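Local coordinates for protein endonuclease PI-MtuI (PDB 2IMZ) that probably excises itself from a precursor RecA protein and joins the flanking sequences, being the splicing domain of an intein, at residues I66-P71 and P142-R147. The protein carries 1 engineered substitution. Residues are numbered along the deposited sequence; the frame is centred on the assembly and turned at random.
Sequences ILWATP and PTRRAR. Engineered in segment 66-71: Leu67 (natural residue Val).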
loop_
_atom_site.group_PDB
_atom_site.type_symbol
_atom_site.label_atom_id
_atom_site.label_comp_id
_atom_site.label_asym_id
_atom_site.label_seq_id
_atom_site.Cartn_x
_atom_site.Cartn_y
_atom_site.Cartn_z
ATOM N N ILE A 66 20.249 -5.914 -2.836
ATOM C CA ILE A 66 19.419 -6.331 -3.957
ATOM C C ILE A 66 17.979 -6.475 -3.508
ATOM O O ILE A 66 17.655 -7.311 -2.667
ATOM C CB ILE A 66 19.865 -7.680 -4.564
ATOM C CG1 ILE A 66 21.276 -7.560 -5.144
ATOM C CG2 ILE A 66 18.891 -8.089 -5.671
ATOM C CD1 ILE A 66 21.783 -8.841 -5.802
ATOM N N LEU A 67 17.115 -5.646 -4.072
ATOM C CA LEU A 67 15.704 -5.687 -3.735
ATOM C C LEU A 67 14.975 -6.626 -4.692
ATOM O O LEU A 67 14.959 -6.398 -5.900
ATOM C CB LEU A 67 15.105 -4.285 -3.840
ATOM C CG LEU A 67 13.602 -4.160 -3.568
ATOM C CD1 LEU A 67 13.301 -4.500 -2.111
ATOM C CD2 LEU A 67 13.149 -2.756 -3.891
ATOM N N TRP A 68 14.395 -7.692 -4.148
ATOM C CA TRP A 68 13.626 -8.643 -4.947
ATOM C C TRP A 68 12.159 -8.373 -4.631
ATOM O O TRP A 68 11.716 -8.560 -3.497
ATOM C CB TRP A 68 13.969 -10.087 -4.577
ATOM C CG TRP A 68 15.320 -10.541 -5.060
ATOM C CD1 TRP A 68 16.465 -10.637 -4.327
ATOM C CD2 TRP A 68 15.650 -10.973 -6.382
ATOM N NE1 TRP A 68 17.494 -11.108 -5.113
ATOM C CE2 TRP A 68 17.019 -11.322 -6.380
ATOM C CE3 TRP A 68 14.922 -11.100 -7.573
ATOM C CZ2 TRP A 68 17.676 -11.791 -7.525
ATOM C CZ3 TRP A 68 15.576 -11.566 -8.711
ATOM C CH2 TRP A 68 16.939 -11.906 -8.675
ATOM N N ALA A 69 11.406 -7.924 -5.627
ATOM C CA ALA A 69 10.000 -7.612 -5.413
ATOM C C ALA A 69 9.185 -7.911 -6.656
ATOM O O ALA A 69 9.734 -8.067 -7.745
ATOM C CB ALA A 69 9.856 -6.138 -5.044
ATOM N N THR A 70 7.871 -8.003 -6.488
ATOM C CA THR A 70 6.993 -8.245 -7.619
ATOM C C THR A 70 7.103 -7.005 -8.494
ATOM O O THR A 70 7.308 -5.900 -7.991
ATOM C CB THR A 70 5.536 -8.427 -7.166
ATOM O OG1 THR A 70 5.134 -7.296 -6.383
ATOM C CG2 THR A 70 5.395 -9.699 -6.339
ATOM N N PRO A 71 6.982 -7.166 -9.818
ATOM C CA PRO A 71 7.087 -5.999 -10.700
ATOM C C PRO A 71 6.110 -4.860 -10.406
ATOM O O PRO A 71 6.358 -3.714 -10.782
ATOM C CB PRO A 71 6.898 -6.599 -12.097
ATOM C CG PRO A 71 6.126 -7.862 -11.844
ATOM C CD PRO A 71 6.754 -8.399 -10.589
ATOM N N PRO A 142 16.682 -10.780 -13.859
ATOM C CA PRO A 142 15.565 -11.522 -14.451
ATOM C C PRO A 142 14.564 -12.060 -13.433
ATOM O O PRO A 142 14.921 -12.398 -12.306
ATOM C CB PRO A 142 16.261 -12.653 -15.208
ATOM C CG PRO A 142 17.594 -12.077 -15.540
ATOM C CD PRO A 142 17.966 -11.379 -14.261
ATOM N N THR A 143 13.311 -12.153 -13.857
ATOM C CA THR A 143 12.238 -12.648 -13.007
ATOM C C THR A 143 12.479 -14.081 -12.539
ATOM O O THR A 143 13.068 -14.891 -13.257
ATOM C CB THR A 143 10.894 -12.603 -13.756
ATOM O OG1 THR A 143 9.857 -13.107 -12.909
ATOM C CG2 THR A 143 10.963 -13.450 -15.020
ATOM N N ARG A 144 12.022 -14.380 -11.328
ATOM C CA ARG A 144 12.150 -15.712 -10.751
ATOM C C ARG A 144 10.995 -15.925 -9.780
ATOM O O ARG A 144 10.337 -14.970 -9.368
ATOM C CB ARG A 144 13.487 -15.865 -10.020
ATOM C CG ARG A 144 13.635 -15.012 -8.767
ATOM C CD ARG A 144 15.024 -15.169 -8.157
ATOM N NE ARG A 144 15.177 -14.390 -6.933
ATOM C CZ ARG A 144 14.737 -14.769 -5.738
ATOM N NH1 ARG A 144 14.116 -15.932 -5.594
ATOM N NH2 ARG A 144 14.906 -13.976 -4.685
ATOM N N ARG A 145 10.747 -17.180 -9.425
ATOM C CA ARG A 145 9.672 -17.518 -8.502
ATOM C C ARG A 145 10.191 -17.494 -7.073
ATOM O O ARG A 145 11.257 -18.038 -6.784
ATOM C CB ARG A 145 9.131 -18.912 -8.823
ATOM C CG ARG A 145 8.627 -19.065 -10.248
ATOM C CD ARG A 145 7.322 -18.322 -10.441
ATOM N NE ARG A 145 6.255 -18.898 -9.629
ATOM C CZ ARG A 145 5.026 -18.398 -9.545
ATOM N NH1 ARG A 145 4.703 -17.305 -10.223
ATOM N NH2 ARG A 145 4.117 -18.994 -8.786
ATOM N N ALA A 146 9.432 -16.872 -6.177
ATOM C CA ALA A 146 9.833 -16.793 -4.780
ATOM C C ALA A 146 8.639 -16.541 -3.876
ATOM O O ALA A 146 7.649 -15.942 -4.297
ATOM C CB ALA A 146 10.854 -15.672 -4.599
ATOM N N ARG A 147 8.728 -17.009 -2.636
ATOM C CA ARG A 147 7.659 -16.765 -1.680
ATOM C C ARG A 147 7.740 -15.271 -1.429
ATOM O O ARG A 147 8.839 -14.715 -1.359
ATOM C CB ARG A 147 7.904 -17.510 -0.370
ATOM C CG ARG A 147 7.924 -19.020 -0.494
ATOM C CD ARG A 147 7.667 -19.642 0.861
ATOM N NE ARG A 147 8.625 -19.186 1.863
ATOM C CZ ARG A 147 8.448 -19.312 3.174
ATOM N NH1 ARG A 147 7.346 -19.877 3.644
ATOM N NH2 ARG A 147 9.375 -18.875 4.015
#
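Arg144 lies over one face of the Trp68 indole, a cation-pi contact with the guanidinium standing on edge. From CB the arginine chain starts between its backbone N and carbonyl carbon (chi1 67°), then runs extended to NE, crossing the indole at about a right angle. Arg144 CG grazes the benzene rim, 4.0 Å from Trp68 CZ3. Arg144 CD lies over the face near the CZ3-CH2 edge of the Trp68 six-membered ring, in CH-pi contact 4.0 Å from its centroid. Arg144 NE comes closer, 3.4 Å from Trp68 CZ3 and almost over the ring centre. Arg144 CZ lies 4.1 Å from the centroid of the Trp68 six-membered ring, 16° off the normal, where the positive charge meets the pi cloud. Arg144 NH2 continues toward the five-membered ring and stops 3.5 Å from Trp68 CG. The guanidinium and indole planes are 76° apart, so NE and NH2 face the ring along one edge instead of lying flat on it. On the opposite face Ile66 CG2 packs over the outer part of the indole, holding it between an isoleucine methyl and the arginine. The carbonyl O of Pro142 comes in beside the ring, 3.7 Å from Trp68 CZ3. The contact bridges two strands that both pair antiparallel with strand 54-61: strand 66-69, through Leu67 and Ala69, and the long strand 134-153, where the Arg144 backbone hydrogen-bonds to Val56. Trp68 and Arg144 thus meet across strand 54-61 at the surface of the mainly beta intein (HINT) splicing fold, while the Trp68 backbone hydrogen-bonds to Ala3 near the N-terminal splice junction.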